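Local coordinates for branched-chain amino acid transport system substrate-binding protein (Rhodopseudomonas palustris, PDB 4JB0) that binds small aromatic acids derived from lignin, such as ferulate, and probably delivers them to an ABC transporter for uptake into the cell, at residues 26-31 / 282-287; 74-79 / 141-146; 169-174 / 194-199; 244-249 / 275-280. All coordinates share one frame; numbering follows the deposited sequence.

Contact 1. Residues 26-31 / 282-287. With FER (3-(4-hydroxy-3-methoxyphenyl)-2-propenoic acid), chain B.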
# COMPACT_ATOMS: atom_id res chain seq x y z
N ASN A 26 -8.18 -1.70 12.43
CA ASN A 26 -8.56 -0.55 13.32
C ASN A 26 -9.30 0.58 12.60
O ASN A 26 -10.27 1.18 13.14
CB ASN A 26 -7.33 0.00 14.03
CG ASN A 26 -6.75 -0.97 15.04
OD1 ASN A 26 -7.35 -1.97 15.37
ND2 ASN A 26 -5.56 -0.64 15.56
N ALA A 27 -8.87 0.91 11.38
CA ALA A 27 -9.47 2.06 10.71
C ALA A 27 -10.90 1.84 10.29
O ALA A 27 -11.59 2.82 9.93
CB ALA A 27 -8.62 2.56 9.54
N LEU A 28 -11.36 0.58 10.31
CA LEU A 28 -12.77 0.29 10.02
C LEU A 28 -13.74 0.92 11.04
O LEU A 28 -14.93 1.07 10.76
CB LEU A 28 -13.02 -1.23 9.90
CG LEU A 28 -12.15 -1.96 8.86
CD1 LEU A 28 -12.28 -3.48 9.03
CD2 LEU A 28 -12.53 -1.51 7.46
N GLU A 29 -13.22 1.29 12.21
CA GLU A 29 -14.06 2.02 13.17
C GLU A 29 -14.55 3.37 12.57
O GLU A 29 -15.63 3.85 12.89
CB GLU A 29 -13.30 2.24 14.48
CG GLU A 29 -14.15 2.84 15.62
CD GLU A 29 -13.35 3.12 16.86
OE1 GLU A 29 -12.21 2.63 16.98
OE2 GLU A 29 -13.89 3.85 17.74
N PHE A 30 -13.77 3.94 11.64
CA PHE A 30 -14.00 5.29 11.13
C PHE A 30 -14.61 5.36 9.73
O PHE A 30 -14.66 6.45 9.11
CB PHE A 30 -12.67 6.04 11.23
CG PHE A 30 -11.98 5.81 12.57
CD1 PHE A 30 -12.59 6.22 13.75
CD2 PHE A 30 -10.72 5.20 12.65
CE1 PHE A 30 -11.99 5.99 15.01
CE2 PHE A 30 -10.10 4.99 13.88
CZ PHE A 30 -10.75 5.39 15.08
N VAL A 31 -15.09 4.23 9.20
CA VAL A 31 -15.73 4.25 7.89
C VAL A 31 -17.26 4.22 8.00
O VAL A 31 -17.81 3.87 9.04
CB VAL A 31 -15.22 3.07 7.00
CG1 VAL A 31 -13.69 3.09 6.97
CG2 VAL A 31 -15.74 1.66 7.52
N ALA A 282 -4.74 3.96 6.13
CA ALA A 282 -5.41 4.69 5.09
C ALA A 282 -6.10 3.81 3.98
O ALA A 282 -7.10 4.23 3.38
CB ALA A 282 -4.46 5.64 4.46
N HIS A 283 -5.55 2.64 3.71
CA HIS A 283 -6.06 1.81 2.58
C HIS A 283 -7.46 1.32 2.82
O HIS A 283 -8.27 1.37 1.92
CB HIS A 283 -5.13 0.65 2.28
CG HIS A 283 -3.74 1.08 1.90
ND1 HIS A 283 -3.48 2.20 1.14
CD2 HIS A 283 -2.53 0.53 2.19
CE1 HIS A 283 -2.17 2.33 0.98
NE2 HIS A 283 -1.57 1.34 1.61
N SER A 284 -7.75 0.86 4.01
CA SER A 284 -9.11 0.37 4.25
C SER A 284 -10.07 1.57 4.35
O SER A 284 -11.21 1.52 3.85
CB SER A 284 -9.19 -0.55 5.47
OG SER A 284 -8.70 0.10 6.60
N PHE A 285 -9.60 2.65 5.01
CA PHE A 285 -10.38 3.92 5.02
C PHE A 285 -10.71 4.34 3.59
O PHE A 285 -11.88 4.65 3.28
CB PHE A 285 -9.56 5.03 5.71
CG PHE A 285 -10.30 6.34 5.88
CD1 PHE A 285 -11.17 6.53 6.96
CD2 PHE A 285 -10.08 7.41 4.99
CE1 PHE A 285 -11.84 7.73 7.15
CE2 PHE A 285 -10.73 8.62 5.17
CZ PHE A 285 -11.61 8.79 6.24
N ASP A 286 -9.72 4.36 2.71
CA ASP A 286 -9.99 4.82 1.33
C ASP A 286 -10.87 3.83 0.53
O ASP A 286 -11.62 4.22 -0.36
CB ASP A 286 -8.69 5.05 0.56
CG ASP A 286 -7.86 6.21 1.12
OD1 ASP A 286 -8.35 6.99 1.97
OD2 ASP A 286 -6.70 6.35 0.66
N ALA A 287 -10.69 2.54 0.79
CA ALA A 287 -11.57 1.53 0.16
C ALA A 287 -13.04 1.86 0.44
O ALA A 287 -13.87 1.72 -0.46
CB ALA A 287 -11.18 0.12 0.71
C4 FER B . 1.55 -0.56 1.26
C5 FER B . 2.72 -0.80 0.55
C6 FER B . 3.36 -2.02 0.74
C3 FER B . 1.03 -1.51 2.12
C2 FER B . 1.67 -2.74 2.30
C1 FER B . 2.85 -2.98 1.60
C10 FER B . -0.65 -2.26 3.73
C7 FER B . 3.46 -4.32 1.85
C8 FER B . 3.93 -5.12 0.89
C9 FER B . 4.43 -6.47 1.24
O1 FER B . 5.07 -6.70 2.30
O2 FER B . 4.07 -7.40 0.46
O4 FER B . 0.91 0.60 1.09
O3 FER B . -0.14 -1.27 2.81
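A27 and S284 meet where the turn after helix 18-26 rests on helix 279-299, within the two-lobed fold of the periplasmic binding proteins. The CB of A27 stops 3.8 Å from OG of S284, and L28 reaches the same serine with one methyl, its CD2 lying 4.0 Å from S284 CB. V31 adds a branch of its own: CG1 sits 3.9 Å from F285 CA, so the valine leans on the helix backbone more than on the aromatic ring. F285 closes the far end. With its CG anti to the backbone N (chi1 -176°), the ring swings out to the turn, and CE1 comes 3.7 Å from the carbonyl O of F30, an oblique approach. No hydrogen bond crosses between the segments, and the 242 Å² they bury is a matter of packing.

The second shell explains why the pieces stay in place. The turn is braced internally by F30 N bonding to A27 O at 3.0 Å. The hydroxyl of S284, set between the backbone N and the carbonyl carbon (chi1 56°), is hydrogen-bonded to the carbonyl O of E24, which ties helix 279-299 to helix 18-26 as well. F285 also packs on E263 and L264 of helix 258-272, while the carboxylate of D286 is held by S326 OG and Q327 N.

On the side of helix 279-299 away from the turn, H283 makes a direct ligand contact: its NE2 donates to the phenolic O4 of FER at 2.6 Å, with an N-H...O angle of 153°.

Contact 2. Residues 74-79 / 141-146. With FER (3-(4-hydroxy-3-methoxyphenyl)-2-propenoic acid), chain B.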
# COMPACT_ATOMS: atom_id res chain seq x y z
N SER A 74 -3.12 -7.79 3.56
CA SER A 74 -2.25 -6.74 4.11
C SER A 74 -0.82 -6.75 3.48
O SER A 74 -0.08 -5.72 3.51
CB SER A 74 -2.18 -6.97 5.64
OG SER A 74 -3.48 -6.79 6.20
N VAL A 75 -0.41 -7.89 2.90
CA VAL A 75 0.91 -8.00 2.24
C VAL A 75 0.70 -8.64 0.85
O VAL A 75 -0.37 -9.16 0.58
CB VAL A 75 1.96 -8.76 3.11
CG1 VAL A 75 2.42 -7.84 4.31
CG2 VAL A 75 1.36 -10.04 3.67
N THR A 76 1.68 -8.59 -0.03
CA THR A 76 1.42 -8.93 -1.43
C THR A 76 1.05 -10.43 -1.67
O THR A 76 0.10 -10.72 -2.38
CB THR A 76 2.60 -8.50 -2.32
OG1 THR A 76 2.79 -7.07 -2.23
CG2 THR A 76 2.31 -8.94 -3.85
N PRO A 77 1.79 -11.40 -1.06
CA PRO A 77 1.41 -12.80 -1.44
C PRO A 77 -0.06 -13.22 -1.13
O PRO A 77 -0.73 -13.77 -2.04
CB PRO A 77 2.46 -13.68 -0.72
CG PRO A 77 3.69 -12.69 -0.56
CD PRO A 77 3.04 -11.35 -0.27
N PRO A 78 -0.61 -12.92 0.09
CA PRO A 78 -2.01 -13.29 0.26
C PRO A 78 -2.92 -12.41 -0.58
O PRO A 78 -4.03 -12.85 -0.90
CB PRO A 78 -2.29 -13.06 1.74
CG PRO A 78 -1.23 -12.09 2.17
CD PRO A 78 -0.01 -12.44 1.35
N THR A 79 -2.48 -11.21 -0.95
CA THR A 79 -3.30 -10.33 -1.78
C THR A 79 -3.49 -10.91 -3.18
O THR A 79 -4.59 -10.90 -3.73
CB THR A 79 -2.67 -8.93 -1.80
OG1 THR A 79 -2.73 -8.44 -0.45
CG2 THR A 79 -3.42 -7.96 -2.66
N SER A 141 12.56 -12.24 -1.18
CA SER A 141 12.51 -13.30 -2.22
C SER A 141 11.05 -13.69 -2.53
O SER A 141 10.61 -14.84 -2.37
CB SER A 141 13.30 -14.52 -1.74
OG SER A 141 12.91 -14.85 -0.40
N ASP A 142 10.25 -12.71 -2.91
CA ASP A 142 8.83 -12.96 -3.25
C ASP A 142 8.30 -11.91 -4.23
O ASP A 142 9.07 -11.07 -4.69
CB ASP A 142 7.93 -13.20 -2.00
CG ASP A 142 7.65 -11.94 -1.18
OD1 ASP A 142 7.41 -12.07 0.05
OD2 ASP A 142 7.65 -10.83 -1.72
N SER A 143 6.99 -11.96 -4.53
CA SER A 143 6.39 -11.06 -5.52
C SER A 143 6.53 -9.54 -5.21
O SER A 143 6.61 -8.73 -6.15
CB SER A 143 4.93 -11.44 -5.80
OG SER A 143 4.16 -11.55 -4.58
N TYR A 144 6.51 -9.12 -3.94
CA TYR A 144 6.74 -7.69 -3.62
C TYR A 144 8.18 -7.31 -3.93
O TYR A 144 8.42 -6.28 -4.53
CB TYR A 144 6.47 -7.39 -2.15
CG TYR A 144 6.53 -5.91 -1.75
CD1 TYR A 144 5.63 -4.97 -2.28
CD2 TYR A 144 7.52 -5.45 -0.84
CE1 TYR A 144 5.70 -3.60 -1.90
CE2 TYR A 144 7.61 -4.08 -0.46
CZ TYR A 144 6.69 -3.19 -0.97
OH TYR A 144 6.77 -1.89 -0.57
N GLY A 145 9.12 -8.18 -3.48
CA GLY A 145 10.57 -8.05 -3.76
C GLY A 145 10.89 -7.94 -5.24
O GLY A 145 11.73 -7.14 -5.65
N ASP A 146 10.19 -8.71 -6.05
CA ASP A 146 10.39 -8.70 -7.49
C ASP A 146 9.78 -7.41 -8.10
O ASP A 146 10.36 -6.83 -9.00
CB ASP A 146 9.66 -9.90 -8.13
CG ASP A 146 10.20 -11.28 -7.69
OD1 ASP A 146 11.30 -11.39 -7.20
OD2 ASP A 146 9.48 -12.28 -7.88
C4 FER B . 1.55 -0.56 1.26
C5 FER B . 2.72 -0.80 0.55
C6 FER B . 3.36 -2.02 0.74
C3 FER B . 1.03 -1.51 2.12
C2 FER B . 1.67 -2.74 2.30
C1 FER B . 2.85 -2.98 1.60
C10 FER B . -0.65 -2.26 3.73
C7 FER B . 3.46 -4.32 1.85
C8 FER B . 3.93 -5.12 0.89
C9 FER B . 4.43 -6.47 1.24
O1 FER B . 5.07 -6.70 2.30
O2 FER B . 4.07 -7.40 0.46
O4 FER B . 0.91 0.60 1.09
O3 FER B . -0.14 -1.27 2.81
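One carboxylate oxygen of the ligand, FER O2, lies between T76 and Y144 and is gripped from two sides, by the backbone N of T76 at 2.7 Å (N-H...O angle 161°) and by the guanidinium of R171. T76 opens helix 76-89, with V75 at the N-cap, so this is an anion held at a helix N-terminus, in the ligand cleft of a periplasmic binding protein; the helix dipole would be expected to favour the negative charge. T76 OG1 is a further possible partner, 3.0 Å from FER O2, but P98 O competes for the hydroxyl proton.

The CG of Y144 stands anti to the backbone N (chi1 -174°), which lays one ring face against the propenoic chain, with FER C8 3.5 Å above the plane and over the ring centre. The ring is fixed by a hydrogen bond from OH to T219 OG1 and by an edge-to-face stack with W148. Shortening Y144 to an alanine is likely to open a gap beside the ligand's double bond and to take from T219 OG1 its tyrosine partner.

Between the two helix starts, T76 CG2 touches S143 OG at 3.3 Å, and T76 OG1 approaches Y144 CD1 obliquely at 3.5 Å. Beside them P77 CG lies 3.8 Å from D142 OD1, the two side chains crossing at about a right angle. That OD1 also forms a salt bridge with R171 NE, while OD2 caps helix 143-158 by accepting a weak bond of 3.0 Å and 134° from Y144 N.

Contact 3. Residues 169-174 / 194-199. With FER (3-(4-hydroxy-3-methoxyphenyl)-2-propenoic acid), chain B; GOL (glycerol), chain D.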
# COMPACT_ATOMS: atom_id res chain seq x y z
N PHE A 169 16.09 -11.63 0.75
CA PHE A 169 15.87 -12.33 2.01
C PHE A 169 14.43 -12.74 2.07
O PHE A 169 13.60 -12.16 1.35
CB PHE A 169 16.33 -11.51 3.27
CG PHE A 169 15.54 -10.24 3.56
CD1 PHE A 169 15.73 -9.06 2.80
CD2 PHE A 169 14.66 -10.19 4.66
CE1 PHE A 169 15.01 -7.87 3.09
CE2 PHE A 169 13.94 -9.01 4.94
CZ PHE A 169 14.12 -7.85 4.18
N ALA A 170 14.15 -13.75 2.90
CA ALA A 170 12.79 -14.23 3.16
C ALA A 170 12.17 -13.44 4.31
O ALA A 170 12.87 -13.06 5.27
CB ALA A 170 12.82 -15.75 3.53
N ARG A 171 10.85 -13.25 4.24
CA ARG A 171 10.09 -12.49 5.24
C ARG A 171 10.38 -12.78 6.72
O ARG A 171 10.53 -11.83 7.48
CB ARG A 171 8.58 -12.67 5.01
CG ARG A 171 7.97 -11.56 4.22
CD ARG A 171 6.54 -11.95 3.74
NE ARG A 171 6.28 -11.31 2.43
CZ ARG A 171 5.85 -10.06 2.24
NH1 ARG A 171 5.56 -9.27 3.27
NH2 ARG A 171 5.67 -9.61 1.00
N PRO A 172 10.42 -14.07 7.12
CA PRO A 172 10.69 -14.37 8.53
C PRO A 172 12.17 -14.29 8.98
O PRO A 172 12.42 -14.41 10.19
CB PRO A 172 10.17 -15.79 8.70
CG PRO A 172 10.11 -16.38 7.38
CD PRO A 172 10.10 -15.31 6.36
N ASP A 173 13.12 -14.07 8.05
CA ASP A 173 14.55 -14.04 8.39
C ASP A 173 14.79 -13.02 9.47
O ASP A 173 14.29 -11.90 9.37
CB ASP A 173 15.42 -13.69 7.20
CG ASP A 173 15.45 -14.80 6.19
OD1 ASP A 173 14.83 -15.85 6.48
OD2 ASP A 173 16.08 -14.63 5.12
N THR A 174 15.54 -13.39 10.50
CA THR A 174 15.83 -12.44 11.55
C THR A 174 17.26 -11.94 11.42
O THR A 174 17.68 -11.09 12.20
CB THR A 174 15.56 -13.04 12.91
OG1 THR A 174 16.24 -14.29 13.00
CG2 THR A 174 14.09 -13.26 13.09
N GLY A 194 13.77 -3.30 -0.46
CA GLY A 194 12.42 -3.68 -0.89
C GLY A 194 11.73 -4.60 0.12
O GLY A 194 11.70 -5.83 -0.05
N ALA A 195 11.16 -3.99 1.16
CA ALA A 195 10.61 -4.74 2.31
C ALA A 195 9.50 -3.88 2.94
O ALA A 195 9.10 -2.88 2.33
CB ALA A 195 11.72 -5.09 3.30
N SER A 196 9.00 -4.29 4.11
CA SER A 196 7.79 -3.68 4.67
C SER A 196 7.73 -3.91 6.17
O SER A 196 8.40 -4.83 6.69
CB SER A 196 6.52 -4.26 3.98
OG SER A 196 6.35 -5.65 4.32
N GLY A 197 6.91 -3.10 6.87
CA GLY A 197 6.80 -3.19 8.36
C GLY A 197 8.08 -3.48 9.13
O GLY A 197 9.12 -2.85 8.91
N THR A 198 8.02 -4.45 10.01
CA THR A 198 9.15 -4.79 10.87
C THR A 198 10.39 -5.17 10.05
O THR A 198 11.54 -4.71 10.33
CB THR A 198 8.75 -6.00 11.76
OG1 THR A 198 7.59 -5.61 12.49
CG2 THR A 198 9.85 -6.32 12.74
N ALA A 199 10.15 -6.01 9.04
CA ALA A 199 11.22 -6.55 8.21
C ALA A 199 11.97 -5.42 7.50
O ALA A 199 13.18 -5.52 7.27
CB ALA A 199 10.61 -7.58 7.17
C4 FER B . 1.55 -0.56 1.26
C5 FER B . 2.72 -0.80 0.55
C6 FER B . 3.36 -2.02 0.74
C3 FER B . 1.03 -1.51 2.12
C2 FER B . 1.67 -2.74 2.30
C1 FER B . 2.85 -2.98 1.60
C10 FER B . -0.65 -2.26 3.73
C7 FER B . 3.46 -4.32 1.85
C8 FER B . 3.93 -5.12 0.89
C9 FER B . 4.43 -6.47 1.24
O1 FER B . 5.07 -6.70 2.30
O2 FER B . 4.07 -7.40 0.46
O4 FER B . 0.91 0.60 1.09
O3 FER B . -0.14 -1.27 2.81
C1 GOL D . 5.93 -7.09 8.14
O1 GOL D . 5.94 -6.38 9.37
C2 GOL D . 6.80 -8.35 8.26
O2 GOL D . 8.01 -8.06 8.95
C3 GOL D . 6.97 -9.17 6.94
O3 GOL D . 5.72 -9.57 6.34
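F169, at the end of strand 162-169, presses the tip of its ring against the other segment: CZ lies 3.8 Å from A195 CB, and CE2 is 4.3 Å from A199 CB. Y140 meets the same ring edge-to-face. The chain then turns from A170 to D173 in a type I beta turn, and D173 reaches back to accept from A170 N through OD2 at 3.1 Å, met from above the carboxylate plane.

Within that turn R171 sends its long side chain to the ligand, bending at chi3 (-147°) on the way. Its guanidinium meets the carboxylate of FER edge-on, with FER C9 in its plane: NH1 binds O1 at 2.8 Å and 159°, and NH2 binds O2 at 2.8 Å and 154°. NH1 serves a second acceptor, glycerol O3, at 3.1 Å, while NE is held by a salt bridge to D142. A leucine in its place would probably leave the carboxylate without its balancing charge and D142 without its partner.

Across from R171, S196 OG stands 2.6 Å from FER O1, with Y140 OH also within its reach. The start of helix 197-209 turns backbone N-H groups to the neighbouring glycerol, probably from the crystallisation liquor, T198 N reaching O1 at 2.9 Å. R171 and S196, with the N-terminus of helix 76-89 at T76, form the carboxylate-binding end of the aromatic-acid pocket in this periplasmic binding protein.

Contact 4. Residues 244-249 / 275-280. With FER (3-(4-hydroxy-3-methoxyphenyl)-2-propenoic acid), chain B.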
# COMPACT_ATOMS: atom_id res chain seq x y z
N PRO A 244 0.34 10.43 0.77
CA PRO A 244 0.23 11.79 1.36
C PRO A 244 -0.53 11.78 2.70
O PRO A 244 -0.53 12.80 3.45
CB PRO A 244 -0.56 12.59 0.31
CG PRO A 244 -1.44 11.45 -0.42
CD PRO A 244 -0.42 10.30 -0.49
N VAL A 245 -1.15 10.64 3.04
CA VAL A 245 -1.84 10.56 4.31
C VAL A 245 -0.85 10.72 5.51
O VAL A 245 -1.27 10.92 6.66
CB VAL A 245 -2.66 9.25 4.43
CG1 VAL A 245 -1.70 8.03 4.76
CG2 VAL A 245 -3.72 9.41 5.50
N MET A 246 0.44 10.53 5.25
CA MET A 246 1.40 10.68 6.35
C MET A 246 1.54 12.18 6.73
O MET A 246 2.01 12.47 7.83
CB MET A 246 2.74 10.08 5.99
CG MET A 246 2.70 8.52 6.07
SD MET A 246 2.35 7.85 7.70
CE MET A 246 4.05 7.87 8.30
N ASP A 247 1.18 13.08 5.83
CA ASP A 247 1.23 14.55 6.14
C ASP A 247 0.11 15.38 5.49
O ASP A 247 0.39 16.20 4.58
CB ASP A 247 2.59 15.08 5.66
CG ASP A 247 2.88 16.48 6.17
OD1 ASP A 247 2.08 17.03 6.94
OD2 ASP A 247 3.92 17.01 5.79
N PRO A 248 -1.14 15.23 5.97
CA PRO A 248 -2.18 16.10 5.45
C PRO A 248 -2.00 17.57 5.87
O PRO A 248 -2.37 18.46 5.10
CB PRO A 248 -3.48 15.55 6.05
CG PRO A 248 -3.16 14.17 6.51
CD PRO A 248 -1.67 14.28 6.96
N GLU A 249 -1.45 17.79 7.05
CA GLU A 249 -1.15 19.17 7.55
C GLU A 249 -0.34 19.93 6.54
O GLU A 249 -0.60 21.09 6.30
CB GLU A 249 -0.45 19.12 8.93
CG GLU A 249 -1.31 18.48 10.04
CD GLU A 249 -1.07 16.94 10.17
OE1 GLU A 249 -0.56 16.30 9.22
OE2 GLU A 249 -1.39 16.38 11.23
N ASN A 275 1.14 10.49 16.63
CA ASN A 275 1.93 9.90 15.55
C ASN A 275 1.55 8.43 15.21
O ASN A 275 2.36 7.70 14.63
CB ASN A 275 3.43 9.91 15.85
CG ASN A 275 4.00 11.33 16.06
OD1 ASN A 275 3.85 12.23 15.20
ND2 ASN A 275 4.70 11.51 17.19
N SER A 276 0.34 8.02 15.57
CA SER A 276 -0.09 6.64 15.26
C SER A 276 -0.64 6.44 13.83
O SER A 276 -1.02 5.32 13.46
CB SER A 276 -1.09 6.15 16.28
OG SER A 276 -2.24 6.96 16.23
N ARG A 277 -0.63 7.51 13.03
CA ARG A 277 -1.07 7.46 11.62
C ARG A 277 -0.12 6.54 10.85
O ARG A 277 1.05 6.35 11.25
CB ARG A 277 -1.02 8.87 11.01
CG ARG A 277 0.42 9.30 10.74
CD ARG A 277 0.58 10.78 10.33
NE ARG A 277 -0.10 11.65 11.28
CZ ARG A 277 -0.22 12.98 11.15
NH1 ARG A 277 0.29 13.59 10.10
NH2 ARG A 277 -0.88 13.68 12.09
N SER A 278 -0.61 6.01 9.75
CA SER A 278 0.19 5.10 8.95
C SER A 278 -0.35 5.03 7.55
O SER A 278 -1.54 5.28 7.28
CB SER A 278 0.24 3.69 9.57
OG SER A 278 -1.00 3.01 9.41
N GLN A 279 0.55 4.68 6.67
CA GLN A 279 0.26 4.32 5.27
C GLN A 279 -0.87 3.31 5.25
O GLN A 279 -1.75 3.37 4.36
CB GLN A 279 1.55 3.79 4.62
CG GLN A 279 1.40 3.11 3.31
CD GLN A 279 1.33 4.11 2.19
OE1 GLN A 279 1.49 5.27 2.43
NE2 GLN A 279 1.23 3.65 0.95
N PHE A 280 -0.87 2.39 6.24
CA PHE A 280 -1.69 1.18 6.07
C PHE A 280 -3.15 1.41 6.50
O PHE A 280 -4.05 1.02 5.81
CB PHE A 280 -1.06 0.01 6.82
CG PHE A 280 0.43 0.00 6.71
CD1 PHE A 280 1.03 0.03 5.45
CD2 PHE A 280 1.22 0.05 7.83
CE1 PHE A 280 2.42 0.04 5.34
CE2 PHE A 280 2.61 0.04 7.73
CZ PHE A 280 3.20 0.07 6.48
C4 FER B . 1.55 -0.56 1.26
C5 FER B . 2.72 -0.80 0.55
C6 FER B . 3.36 -2.02 0.74
C3 FER B . 1.03 -1.51 2.12
C2 FER B . 1.67 -2.74 2.30
C1 FER B . 2.85 -2.98 1.60
C10 FER B . -0.65 -2.26 3.73
C7 FER B . 3.46 -4.32 1.85
C8 FER B . 3.93 -5.12 0.89
C9 FER B . 4.43 -6.47 1.24
O1 FER B . 5.07 -6.70 2.30
O2 FER B . 4.07 -7.40 0.46
O4 FER B . 0.91 0.60 1.09
O3 FER B . -0.14 -1.27 2.81
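The guanidinium of R277 and the carboxylate of E249 meet edge to edge, their planes only 8° apart. NH1 donates to OE1 at 3.0 Å and NH2 to OE2 at 2.9 Å, each oxygen using its syn lone pair, a bidentate, end-on salt bridge. A third acceptor lies round the corner of the group, on the CD side of NH1: M246 O takes a bond from NH1 at 3.1 Å, in the guanidinium plane, although the donor stands 54° out of the carbonyl's own plane. P248 CD comes up obliquely.

Next to this polar end along the R277 chain, M246 folds its chain at chi2 and chi3 so that SD rests 3.7 Å from S278 CA, and V245 CG1 lies 3.7 Å from S278 O. S278 N-caps helix 279-299 through a weak bond from F280 N, and its OG also accepts from A281 N.

F280 turns its ring edge to FER, with CD1 3.2 Å from the methoxy oxygen O3. Q279 NE2 donates to the phenolic O4 of FER at 3.1 Å and is also bonded to Q114 OE1, while G243 N holds Q279 OE1.

R277 NE also pairs with E269, so the arginine's charge is probably balanced by two acids, and loop 244-249 is pinned to the residue just ahead of the N-cap of helix 279-299, which carries Q279, F280 and H283 to the pocket.

The four contacts surround one ligand from two ends. Contacts 1 and 4 share helix 279-299, have centres about 13 Å apart and touch by packing of A282 on V245; they address the phenolic end of FER. Contacts 2 and 3, with centres about 11 Å apart and joined by the D142-R171 salt bridge, hold its carboxylate. Between the pairs the centres are 22 to 25 Å apart and nothing touches directly, so FER bridges them. Along the chain contact 1 spans the other three, which follow in series. Strands of both large sheets lead into these segments, consistent with a two-lobed binding protein that encloses its aromatic acid between lobes.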